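PDB 7LBJ: geranyltranstransferase from Stenotrophomonas maltophilia, which probably condenses isoprenyl diphosphates head to tail with the help of magnesium, making farnesyl diphosphate or a longer chain, as in other trans-prenyl synthases. Local coordinates for residues A[59-64]-A[72-77]; A[147-152]-A[195-200]; A[174-179]-A[255-260]. One frame throughout, in Å; residues are numbered along the deposited sequence.

Contact 1 of 3, residues A[59-64]-A[72-77]; sequences LVYASG and ESLDAA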
ATOM      1  N   LEU A  59      17.657  11.799   0.130  1.00 11.58           N
ATOM      2  CA  LEU A  59      16.936  13.024   0.447  1.00 12.35           C
ATOM      3  C   LEU A  59      16.414  13.010   1.883  1.00 13.94           C
ATOM      4  O   LEU A  59      16.442  14.040   2.562  1.00 12.60           O
ATOM      5  CB  LEU A  59      15.788  13.230  -0.536  1.00 16.45           C
ATOM      6  CG  LEU A  59      16.197  13.665  -1.951  1.00 14.10           C
ATOM      7  CD1 LEU A  59      15.043  13.377  -2.912  1.00 17.32           C
ATOM      8  CD2 LEU A  59      16.559  15.173  -1.989  1.00 16.41           C
ATOM      9  N   VAL A  60      15.909  11.862   2.360  1.00 12.31           N
ATOM     10  CA  VAL A  60      15.462  11.780   3.754  1.00 11.13           C
ATOM     11  C   VAL A  60      16.625  12.060   4.699  1.00 14.76           C
ATOM     12  O   VAL A  60      16.528  12.878   5.623  1.00 14.42           O
ATOM     13  CB  VAL A  60      14.831  10.400   4.047  1.00 11.99           C
ATOM     14  CG1 VAL A  60      14.536  10.260   5.546  1.00 11.56           C
ATOM     15  CG2 VAL A  60      13.538  10.208   3.227  1.00 11.61           C
ATOM     16  N   TYR A  61      17.745  11.368   4.494  1.00 12.46           N
ATOM     17  CA  TYR A  61      18.876  11.561   5.392  1.00 13.61           C
ATOM     18  C   TYR A  61      19.417  12.986   5.300  1.00 15.14           C
ATOM     19  O   TYR A  61      19.761  13.592   6.322  1.00 15.14           O
ATOM     20  CB  TYR A  61      19.974  10.562   5.063  1.00 14.08           C
ATOM     21  CG  TYR A  61      19.685   9.116   5.428  1.00 14.43           C
ATOM     22  CD1 TYR A  61      19.427   8.741   6.753  1.00 15.57           C
ATOM     23  CD2 TYR A  61      19.740   8.117   4.456  1.00 15.01           C
ATOM     24  CE1 TYR A  61      19.206   7.384   7.093  1.00 16.28           C
ATOM     25  CE2 TYR A  61      19.533   6.752   4.789  1.00 15.33           C
ATOM     26  CZ  TYR A  61      19.261   6.404   6.096  1.00 17.93           C
ATOM     27  OH  TYR A  61      19.064   5.072   6.407  1.00 14.13           O
ATOM     28  N   ALA A  62      19.521  13.523   4.081  1.00 13.22           N
ATOM     29  CA  ALA A  62      20.127  14.841   3.891  1.00 16.98           C
ATOM     30  C   ALA A  62      19.240  15.924   4.480  1.00 15.31           C
ATOM     31  O   ALA A  62      19.732  16.921   5.023  1.00 15.84           O
ATOM     32  CB  ALA A  62      20.367  15.117   2.402  1.00 15.24           C
ATOM     33  N   SER A  63      17.927  15.745   4.373  1.00 14.35           N
ATOM     34  CA  SER A  63      16.996  16.684   4.988  0.56 15.04           C
ATOM     35  C   SER A  63      17.086  16.610   6.507  1.00 15.45           C
ATOM     36  O   SER A  63      17.149  17.640   7.188  1.00 16.11           O
ATOM     37  CB  SER A  63      15.573  16.391   4.505  0.56 13.39           C
ATOM     38  OG  SER A  63      14.638  17.333   5.000  0.56 14.36           O
ATOM     39  N   GLY A  64      17.090  15.392   7.056  1.00 13.77           N
ATOM     40  CA  GLY A  64      17.269  15.267   8.492  1.00 16.52           C
ATOM     41  C   GLY A  64      18.601  15.832   8.934  1.00 19.96           C
ATOM     42  O   GLY A  64      18.721  16.373  10.041  1.00 17.23           O
ATOM     43  N   GLU A  72      19.467   6.976  12.962  1.00 22.48           N
ATOM     44  CA  GLU A  72      18.536   6.010  13.540  1.00 24.75           C
ATOM     45  C   GLU A  72      17.114   6.543  13.553  1.00 25.67           C
ATOM     46  O   GLU A  72      16.158   5.758  13.481  1.00 25.04           O
ATOM     47  CB  GLU A  72      18.955   5.639  14.963  1.00 31.58           C
ATOM     48  CG  GLU A  72      20.214   4.805  15.037  1.00 37.40           C
ATOM     49  CD  GLU A  72      21.467   5.655  15.079  1.00 41.42           C
ATOM     50  OE1 GLU A  72      21.349   6.900  15.050  1.00 32.38           O
ATOM     51  OE2 GLU A  72      22.576   5.073  15.154  1.00 53.69           O
ATOM     52  N   SER A  73      16.954   7.866  13.657  1.00 23.57           N
ATOM     53  CA  SER A  73      15.644   8.511  13.618  1.00 22.41           C
ATOM     54  C   SER A  73      15.092   8.613  12.213  1.00 22.36           C
ATOM     55  O   SER A  73      13.937   9.016  12.047  1.00 18.20           O
ATOM     56  CB  SER A  73      15.717   9.931  14.188  1.00 24.08           C
ATOM     57  OG  SER A  73      16.016   9.941  15.570  1.00 27.89           O
ATOM     58  N   LEU A  74      15.901   8.303  11.206  1.00 16.06           N
ATOM     59  CA  LEU A  74      15.536   8.513   9.821  1.00 17.69           C
ATOM     60  C   LEU A  74      15.388   7.223   9.032  1.00 14.81           C
ATOM     61  O   LEU A  74      14.835   7.262   7.925  1.00 14.92           O
ATOM     62  CB  LEU A  74      16.596   9.420   9.154  1.00 16.19           C
ATOM     63  CG  LEU A  74      16.662  10.840   9.752  1.00 16.06           C
ATOM     64  CD1 LEU A  74      17.984  11.513   9.446  1.00 20.10           C
ATOM     65  CD2 LEU A  74      15.499  11.715   9.212  1.00 16.04           C
ATOM     66  N   ASP A  75      15.872   6.091   9.565  1.00 14.96           N
ATOM     67  CA  ASP A  75      15.958   4.851   8.793  1.00 14.59           C
ATOM     68  C   ASP A  75      14.595   4.405   8.269  1.00 16.06           C
ATOM     69  O   ASP A  75      14.476   4.003   7.104  1.00 14.74           O
ATOM     70  CB  ASP A  75      16.576   3.725   9.634  1.00 17.79           C
ATOM     71  CG  ASP A  75      18.079   3.903   9.882  1.00 21.09           C
ATOM     72  OD1 ASP A  75      18.799   4.438   9.010  1.00 21.17           O
ATOM     73  OD2 ASP A  75      18.549   3.483  10.964  1.00 19.56           O
ATOM     74  N   ALA A  76      13.560   4.420   9.122  1.00 16.59           N
ATOM     75  CA  ALA A  76      12.243   3.972   8.667  1.00 17.05           C
ATOM     76  C   ALA A  76      11.720   4.865   7.553  1.00 14.36           C
ATOM     77  O   ALA A  76      11.171   4.381   6.554  1.00 15.45           O
ATOM     78  CB  ALA A  76      11.235   3.944   9.828  1.00 13.85           C
ATOM     79  N   ALA A  77      11.849   6.183   7.720  1.00 13.56           N
ATOM     80  CA  ALA A  77      11.382   7.079   6.665  1.00 13.07           C
ATOM     81  C   ALA A  77      12.164   6.847   5.388  1.00 13.22           C
ATOM     82  O   ALA A  77      11.582   6.817   4.295  1.00 13.18           O
ATOM     83  CB  ALA A  77      11.503   8.544   7.092  1.00 16.40           C
TER
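The phenol ring of Tyr-61 reaches Asp-75 with its edge: OD1 of Asp-75 lies in the plane of the ring and takes the hydrogen bond from Tyr-61 OH at 2.7 Å. The carboxylate itself is turned nearly upright to the ring, the two planes standing 79° apart, and OD1 offers its anti lone pair, the one directed away from OD2. Leu-74 comes at the same ring obliquely, its CB lying 3.8 Å from Tyr-61 CD1, while the ring of Trp-18 stacks with Tyr-61. Chi1 of -71° sets CG of Tyr-61 opposite its own carbonyl carbon, and from there the ring runs past Leu-74, pointing the other way, until the hydroxyl meets the first turn of the next helix. Asp-75 OD1 has a second partner, a salt bridge from Arg-21 NE, so this buried oxygen is held by a hydroxyl and a positive charge together, which probably keeps the aspartate ionised.

Beside this polar end the contact is van der Waals packing, mostly of apolar side chains and partly on backbone carbonyls. Leu-74 pushes its two methyls at the backbone of the other helix, CD1 lying 3.9 Å from Gly-64 CA and CD2 3.9 Å from Val-60 O. Gly-64, having no side chain, lets Leu-74 CD1 lie directly on its CA. Val-60 CG1 sits 3.8 Å from Ala-77 CB.

The pairing joins the end of helix 55-65 to the start of helix 75-92 across a short connection. Helix 11-29 covers the Tyr-61 and Asp-75 side with Arg-21, Ile-22 and Gln-25, helix 176-201 packs against Val-60 and Leu-74, and helix 286-297 lies against Leu-59 and Ala-62.

Contact 2 of 3, residues A[147-152]-A[195-200]; sequences LQTLAH and VRMGAL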
ATOM      1  N   LEU A 147       3.356   8.927   7.968  1.00 13.89           N
ATOM      2  CA  LEU A 147       2.437   8.064   7.232  1.00 13.18           C
ATOM      3  C   LEU A 147       1.449   8.869   6.405  1.00 13.53           C
ATOM      4  O   LEU A 147       1.158   8.501   5.264  1.00 12.68           O
ATOM      5  CB  LEU A 147       1.673   7.150   8.183  1.00 14.23           C
ATOM      6  CG  LEU A 147       2.448   5.932   8.695  1.00 18.61           C
ATOM      7  CD1 LEU A 147       2.040   5.608  10.123  1.00 20.55           C
ATOM      8  CD2 LEU A 147       2.165   4.751   7.818  1.00 18.93           C
ATOM      9  N   GLN A 148       0.908   9.959   6.960  1.00 12.14           N
ATOM     10  CA  GLN A 148       0.048  10.819   6.155  1.00 13.55           C
ATOM     11  C   GLN A 148       0.803  11.348   4.945  1.00 15.25           C
ATOM     12  O   GLN A 148       0.264  11.404   3.824  1.00 12.79           O
ATOM     13  CB  GLN A 148      -0.455  11.995   6.991  1.00 16.94           C
ATOM     14  CG  GLN A 148      -1.364  11.640   8.152  1.00 17.76           C
ATOM     15  CD  GLN A 148      -1.651  12.847   9.023  1.00 25.66           C
ATOM     16  OE1 GLN A 148      -0.734  13.537   9.464  1.00 23.81           O
ATOM     17  NE2 GLN A 148      -2.913  13.119   9.256  1.00 28.16           N
ATOM     18  N   THR A 149       2.045  11.782   5.165  1.00 12.86           N
ATOM     19  CA  THR A 149       2.836  12.342   4.068  1.00 14.15           C
ATOM     20  C   THR A 149       3.032  11.308   2.970  1.00 13.24           C
ATOM     21  O   THR A 149       2.834  11.595   1.779  1.00 12.73           O
ATOM     22  CB  THR A 149       4.195  12.830   4.606  1.00 14.07           C
ATOM     23  OG1 THR A 149       3.979  13.932   5.495  1.00 16.59           O
ATOM     24  CG2 THR A 149       5.133  13.285   3.471  1.00 12.96           C
ATOM     25  N   LEU A 150       3.437  10.088   3.357  1.00 12.62           N
ATOM     26  CA  LEU A 150       3.756   9.069   2.360  1.00 12.84           C
ATOM     27  C   LEU A 150       2.507   8.618   1.616  1.00 12.82           C
ATOM     28  O   LEU A 150       2.545   8.419   0.393  1.00 10.96           O
ATOM     29  CB  LEU A 150       4.432   7.869   3.036  1.00 11.29           C
ATOM     30  CG  LEU A 150       4.966   6.826   2.054  1.00 12.77           C
ATOM     31  CD1 LEU A 150       6.116   7.416   1.209  1.00 13.76           C
ATOM     32  CD2 LEU A 150       5.459   5.610   2.857  1.00 16.56           C
ATOM     33  N   ALA A 151       1.390   8.453   2.330  1.00 11.45           N
ATOM     34  CA  ALA A 151       0.157   8.035   1.664  1.00 11.59           C
ATOM     35  C   ALA A 151      -0.307   9.085   0.667  1.00 13.15           C
ATOM     36  O   ALA A 151      -0.697   8.761  -0.465  1.00 13.55           O
ATOM     37  CB  ALA A 151      -0.944   7.769   2.686  1.00 10.92           C
ATOM     38  N   HIS A 152      -0.299  10.357   1.073  1.00 13.90           N
ATOM     39  CA  HIS A 152      -0.749  11.405   0.157  0.59 14.22           C
ATOM     40  C   HIS A 152       0.111  11.447  -1.096  1.00 13.68           C
ATOM     41  O   HIS A 152      -0.403  11.633  -2.214  1.00 13.34           O
ATOM     42  CB  HIS A 152      -0.738  12.779   0.829  0.59 16.10           C
ATOM     43  CG  HIS A 152      -1.250  13.875  -0.059  0.59 17.69           C
ATOM     44  ND1 HIS A 152      -0.439  14.862  -0.575  0.59 26.33           N
ATOM     45  CD2 HIS A 152      -2.492  14.122  -0.541  0.59 22.55           C
ATOM     46  CE1 HIS A 152      -1.158  15.673  -1.329  0.59 20.15           C
ATOM     47  NE2 HIS A 152      -2.408  15.248  -1.325  0.59 22.73           N
ATOM     48  N   VAL A 195      11.837  14.604   1.278  1.00 12.83           N
ATOM     49  CA  VAL A 195      12.387  15.771   1.970  1.00 15.18           C
ATOM     50  C   VAL A 195      11.523  16.139   3.173  1.00 13.17           C
ATOM     51  O   VAL A 195      12.039  16.462   4.250  1.00 13.01           O
ATOM     52  CB  VAL A 195      12.528  16.941   0.984  1.00 15.47           C
ATOM     53  CG1 VAL A 195      12.828  18.274   1.730  1.00 14.97           C
ATOM     54  CG2 VAL A 195      13.620  16.596  -0.064  1.00  9.93           C
ATOM     55  N   ARG A 196      10.195  16.106   3.013  1.00 12.66           N
ATOM     56  CA  ARG A 196       9.328  16.480   4.130  1.00 11.36           C
ATOM     57  C   ARG A 196       9.505  15.532   5.307  1.00 11.36           C
ATOM     58  O   ARG A 196       9.522  15.969   6.468  1.00 10.74           O
ATOM     59  CB  ARG A 196       7.866  16.509   3.677  1.00  9.57           C
ATOM     60  CG  ARG A 196       6.905  16.768   4.821  1.00 12.47           C
ATOM     61  CD  ARG A 196       5.452  16.851   4.324  1.00 15.83           C
ATOM     62  NE  ARG A 196       4.528  16.872   5.450  1.00 14.86           N
ATOM     63  CZ  ARG A 196       4.214  17.960   6.135  1.00 15.29           C
ATOM     64  NH1 ARG A 196       4.690  19.150   5.798  1.00 16.79           N
ATOM     65  NH2 ARG A 196       3.385  17.855   7.173  1.00 20.75           N
ATOM     66  N   MET A 197       9.608  14.222   5.038  1.00 11.87           N
ATOM     67  CA  MET A 197       9.709  13.258   6.134  1.00 13.20           C
ATOM     68  C   MET A 197      11.016  13.404   6.886  1.00 13.06           C
ATOM     69  O   MET A 197      11.032  13.343   8.122  1.00 14.18           O
ATOM     70  CB  MET A 197       9.533  11.834   5.607  1.00 11.33           C
ATOM     71  CG  MET A 197       8.092  11.635   5.065  1.00 17.37           C
ATOM     72  SD  MET A 197       7.923  10.210   3.968  1.00 26.09           S
ATOM     73  CE  MET A 197       7.798   9.029   5.242  1.00 12.69           C
ATOM     74  N   GLY A 198      12.127  13.594   6.162  1.00 12.64           N
ATOM     75  CA  GLY A 198      13.388  13.838   6.843  1.00 15.73           C
ATOM     76  C   GLY A 198      13.321  15.054   7.742  1.00 13.92           C
ATOM     77  O   GLY A 198      13.830  15.038   8.865  1.00 14.47           O
ATOM     78  N   ALA A 199      12.665  16.116   7.266  1.00 14.04           N
ATOM     79  CA  ALA A 199      12.569  17.337   8.054  1.00 15.18           C
ATOM     80  C   ALA A 199      11.617  17.155   9.227  1.00 13.74           C
ATOM     81  O   ALA A 199      11.866  17.683  10.315  1.00 16.39           O
ATOM     82  CB  ALA A 199      12.119  18.504   7.172  1.00 13.41           C
ATOM     83  N   LEU A 200      10.519  16.404   9.026  1.00 11.62           N
ATOM     84  CA  LEU A 200       9.645  16.092  10.157  1.00 14.40           C
ATOM     85  C   LEU A 200      10.404  15.329  11.235  1.00 14.64           C
ATOM     86  O   LEU A 200      10.248  15.607  12.431  1.00 14.78           O
ATOM     87  CB  LEU A 200       8.444  15.276   9.694  1.00 14.09           C
ATOM     88  CG  LEU A 200       7.373  16.046   8.936  1.00 14.59           C
ATOM     89  CD1 LEU A 200       6.355  15.054   8.384  1.00 16.03           C
ATOM     90  CD2 LEU A 200       6.705  17.037   9.880  1.00 15.39           C
TER
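Arg-196 meets Thr-149 by stretching out: with chi1 at 175° and the chain extended from CG to NE, its NE arrives beside the threonine hydroxyl. Thr-149 answers with a chi1 of -66°, which puts OG1 next to its own backbone N and lays CG2 against Met-197 CG. NE donates to Thr-149 OG1 at 3.0 Å, with an N-H...O angle of 148°, and the oxygen lies practically in the guanidinium plane. The same OG1 is also hydrogen-bonded to Ala-145 O, one turn back on its own helix.

Around this bond mostly carbon atoms meet. Thr-149 CG2 lies 3.7 Å from Arg-196 CD and equally close to Met-197 CG, the methionine sliding past the threonine in the reverse direction. Bent at its last torsion, Met-197 brings CE to 4.2 Å from Leu-150 CB. Leu-200 CD1 comes within 3.9 Å of Thr-149 OG1.

Segments 147-152 and 195-200 run antiparallel, their axes approaching to 9.9 Å. With the OG1 hydrogen probably spent on Ala-145 O, OG1 can still accept the N-H of Arg-196 NE, so one buried hydroxyl both gives and accepts, and the exposed arginine is tied by its NE to the partner helix.

Contact 3 of 3, residues A[174-179]-A[255-260]; sequences QTLAAL and PALLGM
Leu-257 reaches into the start of helix 176-201, and its CB and both methyls find partners there. CB lies 4.0 Å from Leu-176 CG and nearly as near to Leu-176 CD2, the two leucines passing in opposite directions. Chi1 of -74° swings CG, the branch point, to the far side from its carbonyl carbon, and the branches then fall against the turn before the helix. CD1 rests 3.6 Å from Gln-174 O and 3.8 Å from Leu-179 CD2, touching backbone and side chain at once. CD2 stays by the same carbonyl, 3.8 Å from Gln-174 O, whose hydrogen bond is with Ser-252 OG.

The side chain of Leu-258 runs across that of Leu-176, its CD2 3.7 Å from Leu-176 CD1, and Phe-254 packs on both Leu-176 and Leu-179. Across the contact there are only van der Waals touches, mostly between leucines, and it lies at the surface.

Thr-175 is the N-cap of helix 176-201: its OG1 accepts from Ala-178 N at 3.2 Å. On the other side helix 254-258 stops at Gly-259, which takes positive phi and is in turn the N-cap residue of helix 260-277. The arrangement is thus a capped helix start packed by leucines against a short helix, within the all-helical fold of the polyprenyl synthases.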
ATOM      1  N   GLN A 174       1.259  15.373 -25.247  1.00 35.77           N
ATOM      2  CA  GLN A 174       0.851  16.211 -24.129  1.00 31.55           C
ATOM      3  C   GLN A 174       1.335  17.647 -24.314  1.00 33.93           C
ATOM      4  O   GLN A 174       2.383  17.897 -24.914  1.00 33.28           O
ATOM      5  CB  GLN A 174       1.404  15.638 -22.819  1.00 26.68           C
ATOM      6  CG  GLN A 174       0.895  14.234 -22.524  1.00 31.82           C
ATOM      7  CD  GLN A 174       1.595  13.585 -21.349  1.00 33.14           C
ATOM      8  OE1 GLN A 174       2.638  12.942 -21.509  1.00 36.86           O
ATOM      9  NE2 GLN A 174       1.019  13.736 -20.159  1.00 32.83           N
ATOM     10  N   THR A 175       0.556  18.596 -23.795  1.00 30.87           N
ATOM     11  CA  THR A 175       1.024  19.975 -23.718  1.00 28.33           C
ATOM     12  C   THR A 175       2.054  20.116 -22.603  1.00 29.05           C
ATOM     13  O   THR A 175       2.180  19.245 -21.733  1.00 24.16           O
ATOM     14  CB  THR A 175      -0.131  20.927 -23.445  1.00 29.32           C
ATOM     15  OG1 THR A 175      -0.654  20.654 -22.129  1.00 30.08           O
ATOM     16  CG2 THR A 175      -1.222  20.750 -24.502  1.00 36.40           C
ATOM     17  N   LEU A 176       2.798  21.229 -22.630  1.00 28.69           N
ATOM     18  CA  LEU A 176       3.759  21.499 -21.557  1.00 25.09           C
ATOM     19  C   LEU A 176       3.088  21.529 -20.190  1.00 23.86           C
ATOM     20  O   LEU A 176       3.629  20.996 -19.212  1.00 24.48           O
ATOM     21  CB  LEU A 176       4.467  22.828 -21.802  1.00 22.42           C
ATOM     22  CG  LEU A 176       5.732  22.833 -22.636  1.00 23.10           C
ATOM     23  CD1 LEU A 176       5.983  24.259 -23.089  1.00 24.40           C
ATOM     24  CD2 LEU A 176       6.909  22.291 -21.838  1.00 25.62           C
ATOM     25  N   ALA A 177       1.930  22.183 -20.092  1.00 27.90           N
ATOM     26  CA  ALA A 177       1.207  22.208 -18.820  1.00 25.42           C
ATOM     27  C   ALA A 177       0.891  20.797 -18.343  1.00 23.24           C
ATOM     28  O   ALA A 177       1.110  20.460 -17.172  1.00 22.99           O
ATOM     29  CB  ALA A 177      -0.074  23.028 -18.958  1.00 31.04           C
ATOM     30  N   ALA A 178       0.402  19.946 -19.246  1.00 22.25           N
ATOM     31  CA  ALA A 178      -0.015  18.604 -18.853  1.00 27.83           C
ATOM     32  C   ALA A 178       1.181  17.724 -18.506  1.00 21.52           C
ATOM     33  O   ALA A 178       1.124  16.927 -17.561  1.00 21.56           O
ATOM     34  CB  ALA A 178      -0.836  17.971 -19.981  1.00 27.06           C
ATOM     35  N   LEU A 179       2.253  17.822 -19.293  1.00 24.03           N
ATOM     36  CA  LEU A 179       3.472  17.067 -19.016  1.00 22.29           C
ATOM     37  C   LEU A 179       4.027  17.424 -17.645  1.00 19.97           C
ATOM     38  O   LEU A 179       4.405  16.543 -16.850  1.00 17.62           O
ATOM     39  CB  LEU A 179       4.499  17.361 -20.119  1.00 19.71           C
ATOM     40  CG  LEU A 179       5.780  16.541 -20.153  1.00 23.71           C
ATOM     41  CD1 LEU A 179       5.422  15.077 -20.380  1.00 25.29           C
ATOM     42  CD2 LEU A 179       6.700  17.066 -21.255  1.00 25.46           C
ATOM     43  N   PRO A 255      12.570  18.490 -24.215  1.00 22.36           N
ATOM     44  CA  PRO A 255      13.285  18.957 -25.421  1.00 23.23           C
ATOM     45  C   PRO A 255      12.407  18.993 -26.656  1.00 26.45           C
ATOM     46  O   PRO A 255      12.620  19.849 -27.523  1.00 26.49           O
ATOM     47  CB  PRO A 255      14.432  17.951 -25.584  1.00 22.84           C
ATOM     48  CG  PRO A 255      14.620  17.375 -24.201  1.00 26.27           C
ATOM     49  CD  PRO A 255      13.242  17.325 -23.608  1.00 21.50           C
ATOM     50  N   ALA A 256      11.428  18.092 -26.783  1.00 25.42           N
ATOM     51  CA  ALA A 256      10.595  18.132 -27.981  1.00 29.83           C
ATOM     52  C   ALA A 256       9.689  19.352 -27.969  1.00 26.50           C
ATOM     53  O   ALA A 256       9.475  19.985 -29.008  1.00 27.70           O
ATOM     54  CB  ALA A 256       9.768  16.853 -28.110  1.00 28.49           C
ATOM     55  N   LEU A 257       9.173  19.713 -26.796  1.00 24.23           N
ATOM     56  CA  LEU A 257       8.224  20.817 -26.694  1.00 26.93           C
ATOM     57  C   LEU A 257       8.913  22.168 -26.571  1.00 28.73           C
ATOM     58  O   LEU A 257       8.353  23.183 -26.994  1.00 29.04           O
ATOM     59  CB  LEU A 257       7.306  20.598 -25.496  1.00 22.76           C
ATOM     60  CG  LEU A 257       6.234  19.529 -25.659  1.00 26.98           C
ATOM     61  CD1 LEU A 257       5.707  19.097 -24.296  1.00 25.75           C
ATOM     62  CD2 LEU A 257       5.118  20.078 -26.500  1.00 28.77           C
ATOM     63  N   LEU A 258      10.108  22.213 -25.992  1.00 25.53           N
ATOM     64  CA  LEU A 258      10.806  23.481 -25.828  1.00 27.19           C
ATOM     65  C   LEU A 258      11.953  23.667 -26.804  1.00 26.33           C
ATOM     66  O   LEU A 258      12.493  24.772 -26.881  1.00 25.02           O
ATOM     67  CB  LEU A 258      11.352  23.607 -24.405  1.00 22.37           C
ATOM     68  CG  LEU A 258      10.282  23.680 -23.319  1.00 17.82           C
ATOM     69  CD1 LEU A 258      10.938  23.468 -21.960  1.00 21.98           C
ATOM     70  CD2 LEU A 258       9.572  25.009 -23.389  1.00 22.36           C
ATOM     71  N   GLY A 259      12.337  22.626 -27.541  1.00 23.47           N
ATOM     72  CA  GLY A 259      13.624  22.649 -28.211  1.00 24.52           C
ATOM     73  C   GLY A 259      14.710  22.255 -27.230  1.00 24.66           C
ATOM     74  O   GLY A 259      14.533  22.382 -26.012  1.00 24.36           O
ATOM     75  N   MET A 260      15.834  21.741 -27.733  1.00 29.98           N
ATOM     76  CA  MET A 260      16.876  21.268 -26.826  1.00 28.80           C
ATOM     77  C   MET A 260      17.480  22.425 -26.035  1.00 28.17           C
ATOM     78  O   MET A 260      17.653  22.330 -24.813  1.00 27.97           O
ATOM     79  CB  MET A 260      17.950  20.513 -27.612  1.00 30.51           C
ATOM     80  CG  MET A 260      19.094  20.009 -26.759  1.00 34.91           C
ATOM     81  SD  MET A 260      18.587  18.946 -25.384  1.00 36.43           S
ATOM     82  CE  MET A 260      17.880  17.592 -26.271  1.00 32.62           C
TER

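In the fold
Contacts 1 and 2 are buried and lie on the same side of the chain's centre, 11 Å apart between their centres, whereas contact 3 sits at the surface, its centre about 34 Å and 30 Å from theirs. Helix 176-201 ties the set together: its start serves contact 3, its last turns serve contact 2, and those turns also touch contact 1, where Ser-63 OG probably bonds to Val-195 O. Each buried contact sets one side-chain hydrogen bond among apolar groups, while contact 3 rests on leucine packing, partly against backbone, with no side-chain hydrogen bond between its segments. Segment 147-152 of contact 2 also meets the second subunit with its other residues, Leu-147, Gln-148 and Ala-151.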